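Local coordinates for protein esterase (Alcaligenes sp., PDB 1QLW) that probably hydrolyses carboxylic esters, as a bacterial esterase belonging to the alpha/beta hydrolase family, at residues G25-S30 and T44-Q49; E31-S36 and D113-N118; M286-L291 and L307-L312; V227-G232 and H298-D303; Q55-A60 and Y91-G96. One frame throughout, in Å; residues are numbered along the deposited sequence.

Contact 1: residues G25-S30 and T44-Q49; sequences GRDVTS and TVTVDQ
Strands 26-30 and 44-47 run antiparallel as neighbours, Arg-26 with Val-47 and Val-28 with Val-45 forming the hydrogen-bonded pairs, Asp-27 with Thr-46 and Thr-29 with Thr-44 the non-hydrogen-bonded ones. Arg-26 N gives to Val-47 O at 2.8 Å, and Val-47 N returns the bond to Arg-26 O. The face carrying Arg-26, Val-28, Val-45 and Val-47 is partly apolar: Val-28 CG2 meets Val-47 CG2 at 3.7 Å, the two side chains nearly at right angles. Val-47 CG2 also lies over one face of the Arg-26 guanidinium, toward its rim. With CG placed between backbone N and carbonyl carbon (chi1 66°), the extended arginine runs out to Asp-48, where NE forms a salt bridge to OD2, 2.8 Å long. OD2 lies in the guanidinium plane, but NE meets it 44° out of the carboxylate plane. On the other face Thr-46 OG1 donates to Asp-27 OD1 on the syn side at 2.8 Å, and it is also bonded to His-138 of the second subunit. Thr-44 OG1 reaches Glu-139 of that subunit and shares a water with Thr-29 OG1. The chemistry thus divides by face: one joins an ion pair to valine packing, while the hydroxyl-rich other serves the dimer interface.

Contact 2: residues E31-S36 and D113-N118; sequences ETLSLS and DISAIN
Thr-32 OG1 donates to the backbone carbonyl of Ser-115, 2.8 Å from OG1 to O, approaching 32° off the carbonyl plane. A chi1 of 57°, which tucks the hydroxyl between the threonine's own N and carbonyl carbon, aims OG1 at this first turn of the helix and brings it within 3.5 Å of Ser-115 CB. The leucines on the same loop add van der Waals contact with polar side chains: Leu-33 CD2 lies 3.8 Å from Ser-115 OG, and Leu-35 CD2 rests 3.6 Å from Asn-118 CG, those two side chains crossing at a slant. Ile-114 CD1 approaches the Leu-33 carbonyl, 3.9 Å from its O. One shell further out, Asp-113 OD1 fixes the start of the helix, accepting from Ser-115 OG at 2.6 Å and from Ser-115 N at 3.0 Å. The second of these closes an Asx turn around Ile-114, the N-cap. Ser-30 OG ties the two segments together from outside, bonding to both Ser-115 OG and Thr-32 N. The loop 31-36 thus lies along the first turn of helix 115-121, Leu-33 and Asp-113 also pack on Val-45 and Val-47 of strand 43-57, and the second subunit adds Gly-137 against Leu-33 and Pro-174 against Ile-114.

Contact 3: residues M286-L291 and L307-L312; sequences MSLPAL and LQVADL
Leu-288 O accepts from Leu-291 N at 2.9 Å, closing a short 3-10 turn just past the end of strand 283-287, and the two leucines so joined both lean on Leu-312 of the helix opposite. No hydrogen bond passes between the segments; the side-chain contacts are between hydrocarbon groups and one sulfur. Leu-312 is the centre of it. Its CD1 sits 3.7 Å from Leu-288 CD2 and 4.0 Å from Leu-291 CD1, the latter pair of side chains meeting tip to tip, while nearer the backbone of the same residue CB is touched by Met-286 SD at 3.9 Å. Met-286 gets there on a stretched chain, CG anti to the backbone N (chi1 176°) and chi2 likewise extended, with a bend only at chi3 that turns the methyl CE alongside Leu-312 CB, 4.0 Å away. Leu-288 divides its branches: CD2 goes to Leu-312, and CD1 reaches Val-309 CG2 one helical turn earlier, at 3.9 Å, the two side chains crossing at about a right angle. The far side of the helix faces helix 88-94, where Asp-311 bonds Tyr-91 and Ala-310 packs on Trp-88. Met-286 and Leu-288 are in turn bonded through their backbones to strand 248-252. This is the packing of an alpha/beta hydrolase at the end of the chain, its C-terminal helix 306-319 laid against the parallel part of the sheet beside the edge strand 283-287.

Contact 4: residues V227-G232 and H298-D303; sequences VSVEPG and HMMMQD
His-298 ND1 and Glu-230 OE1 form the His-carboxylate pair of this alpha/beta hydrolase, the histidine in the loop between the last strand, 283-287, and helix 306-319, the glutamate directly after strand 223-229. ND1 donates to OE1 at 2.7 Å with an N-H...O angle of 160°. The oxygen lies in the imidazole plane, and ND1 comes to its anti side, with ring and carboxylate planes 33° apart. The bond and its place in the fold are consistent with a catalytic triad. A sulfate, probably from the crystallisation liquor, lies about 5 Å from the His-298 side chain and may mark a pocket. Both carboxylate oxygens have further partners, OE1 in a salt bridge with Arg-146 and OE2 accepting from Gly-253 N, which would hold the group's rotation.

The apolar part lies beside this pair. Val-229 CG1 touches Met-300 SD at 3.7 Å and, more loosely, Met-301 CE at 4.4 Å. Val-251 and Val-309 also pack on Met-300, which lies between strand 248-252 and helix 306-319. Because Met-300 bends at chi3 (70°), its methyl turns back toward the glutamate, and CE stops 3.7 Å from Glu-230 OE2.

Contact 5: residues Q55-A60 and Y91-G96; sequences QIPQRA and YFLRKG. With SO4 (sulfate ion), chain C.
Leu-93 holds CG anti to its carbonyl carbon (chi1 -67°), and with chi2 at 169° the two methyls fork over Gln-55 on the strand. CD1 takes the side-chain side, 3.4 Å from Gln-55 NE2, while CD2 presses on the backbone, 3.3 Å from Gln-55 O; the two side chains cross at about a right angle. The other atom of the amide, OE1, accepts from Gln-18 NE2 of the second subunit, whose own Gln-55 packs on this one. Pro-57 continues the contact two residues on. Its CD meets Leu-93 CD2 at 4.1 Å, its CB lies 3.5 Å from the Leu-93 carbonyl O, and its CG reaches Gly-96 C at 3.6 Å, so the pyrrolidine ring covers the C-terminal end of the helix. There Gly-96, with positive phi (97°), closes a Schellman motif, its N bonded back to Leu-93 O. The reversal brings Gly-96 O to Ala-60 CA at 3.6 Å, a CA-H...O contact. Just past the strand, a sulfate, probably from the crystallisation liquor, is bonded by Arg-59 N, which is shared between O1 at 3.2 Å and O2 at 3.0 Å; the ion is also hydrogen-bonded to Ser-16 OG. Strand 43-57, bonded to 13-23 and 99-103, thus carries helix 88-94 on Gln-55 and Pro-57, and Tyr-91 and Phe-92 turn instead toward helix 306-319.

Contacts 1 and 2 adjoin each other, their centres 13 Å apart, and both meet the second subunit; side chains of strands 26-30 and 43-57 pack directly on residues of contact 2. Contact 5 uses the same long strand 43-57 as contact 1, about 17 Å away between nearest atoms, and also meets the second subunit. Contacts 3 and 4 lie on the parallel part of the sheet, centres 11 Å apart, and share Met-300 as a packing partner. Contact 5 touches contact 3 through Tyr-91, and comes within about 7 Å of contact 4 between nearest atoms without touching it. The probable active site falls at contact 4, between nearest atoms about 20 Å from contact 1 and about 24 Å from contact 2.

Contact 1: residues G25-S30 and T44-Q49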
# COMPACT_ATOMS: atom_id res chain seq x y z
N GLY A 25 13.26 8.89 -4.85
CA GLY A 25 12.54 9.24 -6.07
C GLY A 25 13.42 10.11 -6.97
O GLY A 25 14.39 10.74 -6.57
N ARG A 26 13.04 10.08 -8.25
CA ARG A 26 13.65 10.90 -9.29
C ARG A 26 12.52 11.47 -10.14
O ARG A 26 11.47 10.84 -10.30
CB ARG A 26 14.61 10.05 -10.15
CG ARG A 26 14.03 8.95 -10.99
CD ARG A 26 15.08 8.09 -11.70
NE ARG A 26 14.43 7.00 -12.43
CZ ARG A 26 14.07 6.97 -13.69
NH1 ARG A 26 14.39 8.01 -14.46
NH2 ARG A 26 13.38 5.96 -14.20
N ASP A 27 12.74 12.67 -10.68
CA ASP A 27 11.74 13.29 -11.54
C ASP A 27 12.02 12.93 -12.99
O ASP A 27 13.16 12.93 -13.46
CB ASP A 27 11.70 14.81 -11.30
CG ASP A 27 10.95 15.11 -9.99
OD1 ASP A 27 10.51 14.18 -9.29
OD2 ASP A 27 10.80 16.31 -9.66
N VAL A 28 10.97 12.56 -13.71
CA VAL A 28 11.00 12.14 -15.09
C VAL A 28 10.06 13.05 -15.88
O VAL A 28 8.90 13.21 -15.50
CB VAL A 28 10.50 10.68 -15.24
CG1 VAL A 28 10.27 10.29 -16.70
CG2 VAL A 28 11.49 9.70 -14.62
N THR A 29 10.55 13.59 -16.99
CA THR A 29 9.70 14.36 -17.89
C THR A 29 9.19 13.40 -18.97
O THR A 29 10.01 12.75 -19.65
CB THR A 29 10.47 15.51 -18.56
OG1 THR A 29 10.99 16.35 -17.52
CG2 THR A 29 9.59 16.32 -19.50
N SER A 30 7.90 13.28 -19.10
CA SER A 30 7.29 12.33 -20.01
C SER A 30 6.40 13.04 -21.01
O SER A 30 5.84 14.11 -20.73
CB SER A 30 6.40 11.38 -19.20
OG SER A 30 5.71 10.50 -20.07
N THR A 44 5.77 16.15 -15.64
CA THR A 44 6.83 15.59 -14.83
C THR A 44 6.23 14.73 -13.73
O THR A 44 5.32 15.17 -13.02
CB THR A 44 7.62 16.73 -14.17
OG1 THR A 44 8.00 17.68 -15.15
CG2 THR A 44 8.86 16.22 -13.46
N VAL A 45 6.75 13.52 -13.57
CA VAL A 45 6.31 12.63 -12.51
C VAL A 45 7.52 12.24 -11.65
O VAL A 45 8.64 12.18 -12.15
CB VAL A 45 5.56 11.37 -12.98
CG1 VAL A 45 4.20 11.77 -13.57
CG2 VAL A 45 6.39 10.58 -13.98
N THR A 46 7.24 11.86 -10.41
CA THR A 46 8.27 11.30 -9.53
C THR A 46 8.11 9.79 -9.52
O THR A 46 7.01 9.28 -9.27
CB THR A 46 8.10 11.86 -8.11
OG1 THR A 46 8.13 13.29 -8.17
CG2 THR A 46 9.20 11.36 -7.18
N VAL A 47 9.21 9.08 -9.74
CA VAL A 47 9.22 7.61 -9.76
C VAL A 47 10.41 7.10 -8.96
O VAL A 47 11.33 7.86 -8.65
CB VAL A 47 9.22 7.01 -11.16
CG1 VAL A 47 7.99 7.42 -11.97
CG2 VAL A 47 10.49 7.41 -11.87
N ASP A 48 10.36 5.85 -8.55
CA ASP A 48 11.39 5.14 -7.79
C ASP A 48 11.39 5.41 -6.29
O ASP A 48 12.13 4.73 -5.57
CB ASP A 48 12.79 5.33 -8.35
CG ASP A 48 13.04 4.72 -9.72
OD1 ASP A 48 12.26 3.86 -10.17
OD2 ASP A 48 14.03 5.15 -10.34
N GLN A 49 10.55 6.31 -5.81
CA GLN A 49 10.41 6.56 -4.39
C GLN A 49 9.86 5.32 -3.68
O GLN A 49 9.14 4.50 -4.25
CB GLN A 49 9.48 7.75 -4.14
CG GLN A 49 8.03 7.58 -4.62
CD GLN A 49 7.83 8.04 -6.03
OE1 GLN A 49 8.72 7.98 -6.86
NE2 GLN A 49 6.68 8.60 -6.38
O HOH W 1 13.40 3.01 -12.56
O HOH W 2 10.47 18.76 -15.42

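Contact 2: residues E31-S36 and D113-N118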
# COMPACT_ATOMS: atom_id res chain seq x y z
N GLU A 31 6.26 12.43 -22.17
CA GLU A 31 5.38 12.89 -23.23
C GLU A 31 4.14 12.02 -23.33
O GLU A 31 3.25 12.35 -24.14
CB GLU A 31 6.09 12.88 -24.59
CG GLU A 31 7.41 13.62 -24.61
CD GLU A 31 7.39 14.98 -23.96
OE1 GLU A 31 6.41 15.70 -24.22
OE2 GLU A 31 8.32 15.33 -23.21
N THR A 32 4.02 10.96 -22.53
CA THR A 32 2.96 9.99 -22.71
C THR A 32 2.26 9.63 -21.39
O THR A 32 1.90 8.47 -21.17
CB THR A 32 3.46 8.73 -23.43
OG1 THR A 32 4.56 8.19 -22.68
CG2 THR A 32 3.96 9.03 -24.84
N LEU A 33 1.99 10.64 -20.55
CA LEU A 33 1.37 10.38 -19.26
C LEU A 33 -0.11 10.06 -19.35
O LEU A 33 -0.70 9.57 -18.38
CB LEU A 33 1.53 11.59 -18.33
CG LEU A 33 2.96 11.92 -17.91
CD1 LEU A 33 2.94 13.18 -17.06
CD2 LEU A 33 3.61 10.76 -17.18
N SER A 34 -0.74 10.37 -20.48
CA SER A 34 -2.19 10.26 -20.58
C SER A 34 -2.58 10.04 -22.04
O SER A 34 -1.91 10.52 -22.94
CB SER A 34 -2.81 11.54 -20.03
OG SER A 34 -4.21 11.52 -20.08
N LEU A 35 -3.71 9.40 -22.21
CA LEU A 35 -4.37 9.20 -23.48
C LEU A 35 -5.60 10.10 -23.62
O LEU A 35 -6.29 10.00 -24.64
CB LEU A 35 -4.82 7.74 -23.61
CG LEU A 35 -3.92 6.63 -23.06
CD1 LEU A 35 -4.73 5.34 -22.98
CD2 LEU A 35 -2.66 6.51 -23.92
N SER A 36 -5.93 10.87 -22.58
CA SER A 36 -7.12 11.72 -22.68
C SER A 36 -6.83 13.13 -22.19
O SER A 36 -5.90 13.41 -21.43
CB SER A 36 -8.32 11.16 -21.92
OG SER A 36 -8.60 11.79 -20.69
N ASP A 113 6.34 4.04 -13.41
CA ASP A 113 6.18 4.95 -14.55
C ASP A 113 5.42 4.17 -15.63
O ASP A 113 5.92 3.12 -16.07
CB ASP A 113 7.52 5.40 -15.12
CG ASP A 113 7.45 6.44 -16.23
OD1 ASP A 113 6.34 6.89 -16.58
OD2 ASP A 113 8.52 6.83 -16.75
N ILE A 114 4.26 4.66 -16.03
CA ILE A 114 3.47 4.00 -17.05
C ILE A 114 3.69 4.57 -18.44
O ILE A 114 3.04 4.16 -19.41
CB ILE A 114 1.97 3.97 -16.68
CG1 ILE A 114 1.38 5.32 -16.31
CG2 ILE A 114 1.78 2.96 -15.53
CD1 ILE A 114 1.38 6.36 -17.42
N SER A 115 4.67 5.45 -18.59
CA SER A 115 4.88 6.15 -19.86
C SER A 115 5.11 5.20 -21.02
O SER A 115 4.60 5.49 -22.11
CB SER A 115 6.08 7.09 -19.77
OG SER A 115 5.85 8.13 -18.86
N ALA A 116 5.89 4.13 -20.82
CA ALA A 116 6.18 3.26 -21.95
C ALA A 116 4.95 2.50 -22.42
O ALA A 116 4.81 2.20 -23.60
CB ALA A 116 7.32 2.31 -21.62
N ILE A 117 4.06 2.14 -21.48
CA ILE A 117 2.83 1.46 -21.87
C ILE A 117 2.00 2.39 -22.74
O ILE A 117 1.56 1.99 -23.83
CB ILE A 117 2.06 0.97 -20.63
CG1 ILE A 117 2.90 -0.03 -19.84
CG2 ILE A 117 0.75 0.34 -21.07
CD1 ILE A 117 2.42 -0.24 -18.43
N ASN A 118 1.83 3.64 -22.29
CA ASN A 118 1.03 4.57 -23.09
C ASN A 118 1.70 4.87 -24.43
O ASN A 118 1.00 5.06 -25.42
CB ASN A 118 0.80 5.86 -22.30
CG ASN A 118 -0.31 5.77 -21.27
OD1 ASN A 118 -0.53 6.76 -20.55
ND2 ASN A 118 -0.99 4.66 -21.21

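Contact 3: residues M286-L291 and L307-L312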
# COMPACT_ATOMS: atom_id res chain seq x y z
N MET A 286 20.52 -19.90 10.31
CA MET A 286 19.55 -20.59 11.12
C MET A 286 18.65 -21.45 10.24
O MET A 286 17.82 -20.90 9.51
CB MET A 286 18.74 -19.54 11.88
CG MET A 286 17.62 -20.09 12.72
SD MET A 286 16.68 -18.79 13.54
CE MET A 286 17.84 -18.24 14.77
N SER A 287 18.86 -22.75 10.29
CA SER A 287 18.02 -23.71 9.59
C SER A 287 17.02 -24.21 10.63
O SER A 287 17.38 -24.90 11.59
CB SER A 287 18.86 -24.81 8.98
OG SER A 287 18.10 -25.85 8.47
N LEU A 288 15.75 -23.87 10.47
CA LEU A 288 14.75 -24.20 11.49
C LEU A 288 14.71 -25.66 11.83
O LEU A 288 14.61 -25.96 13.03
CB LEU A 288 13.42 -23.57 11.10
CG LEU A 288 13.42 -22.03 11.11
CD1 LEU A 288 12.14 -21.52 10.48
CD2 LEU A 288 13.59 -21.49 12.51
N PRO A 289 14.74 -26.60 10.90
CA PRO A 289 14.68 -28.01 11.27
C PRO A 289 15.77 -28.45 12.21
O PRO A 289 15.54 -29.31 13.08
CB PRO A 289 14.79 -28.74 9.93
CG PRO A 289 14.14 -27.78 8.97
CD PRO A 289 14.69 -26.44 9.43
N ALA A 290 16.96 -27.87 12.13
CA ALA A 290 18.05 -28.21 13.04
C ALA A 290 17.78 -27.75 14.47
O ALA A 290 18.36 -28.32 15.41
CB ALA A 290 19.35 -27.58 12.53
N LEU A 291 16.86 -26.82 14.65
CA LEU A 291 16.46 -26.37 15.97
C LEU A 291 15.22 -27.12 16.45
O LEU A 291 14.64 -26.79 17.49
CB LEU A 291 16.16 -24.86 15.96
CG LEU A 291 17.36 -23.98 15.59
CD1 LEU A 291 16.93 -22.52 15.56
CD2 LEU A 291 18.53 -24.14 16.54
N LEU A 307 5.11 -16.92 15.33
CA LEU A 307 5.63 -16.21 16.50
C LEU A 307 6.79 -16.97 17.13
O LEU A 307 7.68 -16.34 17.72
CB LEU A 307 4.53 -15.90 17.50
CG LEU A 307 3.32 -15.15 16.92
CD1 LEU A 307 2.39 -14.71 18.04
CD2 LEU A 307 3.75 -13.95 16.09
N GLN A 308 6.82 -18.30 17.01
CA GLN A 308 7.96 -19.09 17.43
C GLN A 308 9.19 -18.68 16.60
O GLN A 308 10.29 -18.50 17.12
CB GLN A 308 7.68 -20.57 17.23
CG GLN A 308 8.81 -21.50 17.65
CD GLN A 308 8.55 -22.96 17.40
OE1 GLN A 308 9.01 -23.81 18.19
NE2 GLN A 308 7.86 -23.30 16.34
N VAL A 309 8.99 -18.54 15.28
CA VAL A 309 10.08 -18.13 14.39
C VAL A 309 10.50 -16.71 14.73
O VAL A 309 11.70 -16.38 14.83
CB VAL A 309 9.69 -18.29 12.92
CG1 VAL A 309 10.82 -17.79 12.03
CG2 VAL A 309 9.33 -19.73 12.60
N ALA A 310 9.53 -15.82 14.95
CA ALA A 310 9.85 -14.44 15.31
C ALA A 310 10.69 -14.39 16.59
O ALA A 310 11.64 -13.60 16.67
CB ALA A 310 8.60 -13.61 15.48
N ASP A 311 10.35 -15.19 17.60
CA ASP A 311 11.12 -15.18 18.84
C ASP A 311 12.56 -15.57 18.61
O ASP A 311 13.45 -15.00 19.23
CB ASP A 311 10.49 -16.10 19.88
CG ASP A 311 9.31 -15.48 20.58
OD1 ASP A 311 9.03 -14.28 20.37
OD2 ASP A 311 8.66 -16.20 21.36
N LEU A 312 12.82 -16.54 17.74
CA LEU A 312 14.21 -16.92 17.44
C LEU A 312 14.95 -15.74 16.84
O LEU A 312 16.11 -15.49 17.17
CB LEU A 312 14.23 -18.13 16.52
CG LEU A 312 13.83 -19.45 17.17
CD1 LEU A 312 13.51 -20.49 16.11
CD2 LEU A 312 14.95 -19.96 18.07

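Contact 4: residues V227-G232 and H298-D303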
# COMPACT_ATOMS: atom_id res chain seq x y z
N VAL A 227 18.98 -9.25 8.80
CA VAL A 227 18.29 -10.51 8.88
C VAL A 227 17.70 -10.79 7.49
O VAL A 227 16.99 -9.94 6.97
CB VAL A 227 17.18 -10.54 9.93
CG1 VAL A 227 16.45 -11.88 9.93
CG2 VAL A 227 17.73 -10.20 11.32
N SER A 228 18.02 -11.93 6.89
CA SER A 228 17.51 -12.23 5.55
C SER A 228 16.79 -13.58 5.63
O SER A 228 17.42 -14.58 5.95
CB SER A 228 18.68 -12.19 4.57
OG SER A 228 18.35 -12.33 3.22
N VAL A 229 15.50 -13.57 5.31
CA VAL A 229 14.67 -14.77 5.33
C VAL A 229 14.63 -15.40 3.94
O VAL A 229 14.13 -14.75 3.00
CB VAL A 229 13.25 -14.43 5.81
CG1 VAL A 229 12.41 -15.69 5.80
CG2 VAL A 229 13.32 -13.81 7.20
N GLU A 230 15.21 -16.58 3.81
CA GLU A 230 15.22 -17.31 2.55
C GLU A 230 15.53 -16.43 1.35
O GLU A 230 14.72 -16.30 0.42
CB GLU A 230 13.95 -18.12 2.33
CG GLU A 230 13.81 -19.21 3.38
CD GLU A 230 12.86 -20.31 3.03
OE1 GLU A 230 12.15 -20.24 2.00
OE2 GLU A 230 12.81 -21.29 3.82
N PRO A 231 16.69 -15.81 1.35
CA PRO A 231 17.08 -14.96 0.24
C PRO A 231 17.20 -15.73 -1.07
O PRO A 231 17.68 -16.87 -1.11
CB PRO A 231 18.43 -14.38 0.66
CG PRO A 231 18.97 -15.39 1.63
CD PRO A 231 17.77 -15.90 2.36
N GLY A 232 16.82 -15.04 -2.16
CA GLY A 232 17.02 -15.59 -3.49
C GLY A 232 18.50 -15.69 -3.81
O GLY A 232 18.92 -16.62 -4.50
N HIS A 298 8.20 -21.12 2.74
CA HIS A 298 8.91 -19.88 2.41
C HIS A 298 8.26 -18.66 3.05
O HIS A 298 8.92 -17.66 3.30
CB HIS A 298 8.90 -19.73 0.89
CG HIS A 298 9.61 -18.53 0.38
ND1 HIS A 298 10.95 -18.29 0.61
CD2 HIS A 298 9.18 -17.49 -0.37
CE1 HIS A 298 11.29 -17.15 0.03
NE2 HIS A 298 10.23 -16.66 -0.61
N MET A 299 6.95 -18.73 3.28
CA MET A 299 6.19 -17.66 3.88
C MET A 299 6.15 -17.82 5.40
O MET A 299 5.10 -17.71 6.04
CB MET A 299 4.78 -17.62 3.29
CG MET A 299 4.74 -17.37 1.80
SD MET A 299 5.46 -15.83 1.24
CE MET A 299 4.43 -14.63 2.09
N MET A 300 7.33 -18.01 6.00
CA MET A 300 7.38 -18.41 7.41
C MET A 300 6.86 -17.33 8.36
O MET A 300 6.43 -17.64 9.47
CB MET A 300 8.77 -18.87 7.80
CG MET A 300 9.80 -17.75 7.76
SD MET A 300 11.45 -18.35 8.23
CE MET A 300 11.82 -19.36 6.78
N MET A 301 6.89 -16.06 7.94
CA MET A 301 6.31 -14.98 8.72
C MET A 301 4.79 -15.05 8.79
O MET A 301 4.17 -14.39 9.63
CB MET A 301 6.76 -13.61 8.22
CG MET A 301 6.20 -13.16 6.88
SD MET A 301 6.69 -14.14 5.43
CE MET A 301 8.45 -13.71 5.38
N GLN A 302 4.17 -15.88 7.95
CA GLN A 302 2.73 -16.09 7.92
C GLN A 302 2.32 -17.49 8.42
O GLN A 302 1.12 -17.78 8.52
CB GLN A 302 2.18 -15.93 6.48
CG GLN A 302 2.39 -14.52 5.95
CD GLN A 302 1.92 -14.34 4.53
OE1 GLN A 302 1.46 -15.27 3.88
NE2 GLN A 302 2.08 -13.10 4.06
N ASP A 303 3.29 -18.35 8.68
CA ASP A 303 3.05 -19.72 9.07
C ASP A 303 2.38 -19.80 10.44
O ASP A 303 2.35 -18.83 11.21
CB ASP A 303 4.37 -20.49 9.04
CG ASP A 303 4.84 -20.98 7.67
OD1 ASP A 303 4.08 -20.89 6.70
OD2 ASP A 303 6.01 -21.45 7.64

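Contact 5: residues Q55-A60 and Y91-G96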
# COMPACT_ATOMS: atom_id res chain seq x y z
N GLN A 55 5.56 2.56 12.87
CA GLN A 55 4.83 2.48 14.13
C GLN A 55 5.89 2.41 15.23
O GLN A 55 6.84 1.64 15.12
CB GLN A 55 3.85 1.33 14.14
CG GLN A 55 2.68 1.60 13.21
CD GLN A 55 1.49 0.70 13.28
OE1 GLN A 55 0.39 1.07 13.69
NE2 GLN A 55 1.72 -0.52 12.84
N ILE A 56 5.70 3.20 16.28
CA ILE A 56 6.70 3.35 17.33
C ILE A 56 6.04 3.02 18.67
O ILE A 56 5.12 3.72 19.09
CB ILE A 56 7.19 4.82 17.38
CG1 ILE A 56 7.75 5.26 16.03
CG2 ILE A 56 8.21 5.00 18.50
CD1 ILE A 56 8.44 6.56 15.87
N PRO A 57 6.48 1.95 19.32
CA PRO A 57 5.93 1.58 20.62
C PRO A 57 6.43 2.56 21.66
O PRO A 57 7.38 3.33 21.43
CB PRO A 57 6.43 0.16 20.84
CG PRO A 57 7.74 0.14 20.13
CD PRO A 57 7.56 1.03 18.92
N GLN A 58 5.85 2.50 22.86
CA GLN A 58 6.37 3.30 23.96
C GLN A 58 7.76 2.81 24.34
O GLN A 58 8.03 1.61 24.32
CB GLN A 58 5.43 3.19 25.16
CG GLN A 58 4.03 3.69 24.83
CD GLN A 58 3.21 3.88 26.09
OE1 GLN A 58 2.92 2.91 26.77
NE2 GLN A 58 2.87 5.12 26.35
N ARG A 59 8.66 3.72 24.69
CA ARG A 59 10.00 3.37 25.16
C ARG A 59 10.66 2.41 24.19
O ARG A 59 11.21 1.37 24.58
CB ARG A 59 9.93 2.75 26.57
CG ARG A 59 9.18 3.70 27.51
CD ARG A 59 9.42 3.27 28.92
NE ARG A 59 8.97 1.98 29.14
CZ ARG A 59 7.78 1.95 29.36
NH1 ARG A 59 6.60 2.22 28.88
NH2 ARG A 59 8.37 1.11 30.39
N ALA A 60 10.63 2.75 22.91
CA ALA A 60 11.10 1.82 21.90
C ALA A 60 12.56 1.46 22.07
O ALA A 60 13.37 2.27 22.52
CB ALA A 60 10.89 2.37 20.49
N TYR A 91 3.65 -8.03 16.07
CA TYR A 91 4.38 -8.74 17.12
C TYR A 91 5.64 -7.99 17.52
O TYR A 91 5.94 -7.82 18.71
CB TYR A 91 4.71 -10.16 16.67
CG TYR A 91 5.24 -11.02 17.79
CD1 TYR A 91 4.44 -11.34 18.87
CD2 TYR A 91 6.50 -11.58 17.73
CE1 TYR A 91 4.89 -12.20 19.85
CE2 TYR A 91 6.97 -12.43 18.70
CZ TYR A 91 6.15 -12.75 19.76
OH TYR A 91 6.56 -13.62 20.75
N PHE A 92 6.38 -7.49 16.52
CA PHE A 92 7.60 -6.75 16.81
C PHE A 92 7.28 -5.50 17.62
O PHE A 92 8.01 -5.17 18.57
CB PHE A 92 8.33 -6.38 15.52
CG PHE A 92 8.97 -7.53 14.79
CD1 PHE A 92 8.93 -8.84 15.20
CD2 PHE A 92 9.67 -7.27 13.62
CE1 PHE A 92 9.54 -9.85 14.49
CE2 PHE A 92 10.30 -8.27 12.90
CZ PHE A 92 10.23 -9.58 13.34
N LEU A 93 6.20 -4.80 17.27
CA LEU A 93 5.78 -3.62 18.04
C LEU A 93 5.49 -4.00 19.49
O LEU A 93 5.90 -3.31 20.43
CB LEU A 93 4.52 -3.02 17.42
CG LEU A 93 4.71 -2.42 16.05
CD1 LEU A 93 3.37 -2.10 15.42
CD2 LEU A 93 5.55 -1.16 16.15
N ARG A 94 4.78 -5.11 19.70
CA ARG A 94 4.43 -5.59 21.03
C ARG A 94 5.66 -6.02 21.82
O ARG A 94 5.67 -5.96 23.05
CB ARG A 94 3.41 -6.72 20.93
CG ARG A 94 2.04 -6.22 20.51
CD ARG A 94 1.04 -7.36 20.39
NE ARG A 94 -0.29 -6.87 20.02
CZ ARG A 94 -1.20 -6.45 20.89
NH1 ARG A 94 -0.96 -6.43 22.20
NH2 ARG A 94 -2.35 -5.99 20.42
N LYS A 95 6.73 -6.41 21.12
CA LYS A 95 8.00 -6.76 21.72
C LYS A 95 8.88 -5.54 21.95
O LYS A 95 10.00 -5.69 22.47
CB LYS A 95 8.68 -7.84 20.88
CG LYS A 95 7.95 -9.17 20.95
CD LYS A 95 8.15 -9.85 22.29
CE LYS A 95 7.77 -11.31 22.29
NZ LYS A 95 8.32 -12.01 23.47
N GLY A 96 8.41 -4.34 21.60
CA GLY A 96 9.11 -3.12 21.90
C GLY A 96 9.97 -2.54 20.82
O GLY A 96 10.74 -1.62 21.09
S SO4 C . 8.18 7.43 24.42
O1 SO4 C . 7.04 6.45 24.66
O2 SO4 C . 9.36 6.64 24.97
O3 SO4 C . 8.02 8.70 25.12
O4 SO4 C . 8.37 7.53 22.94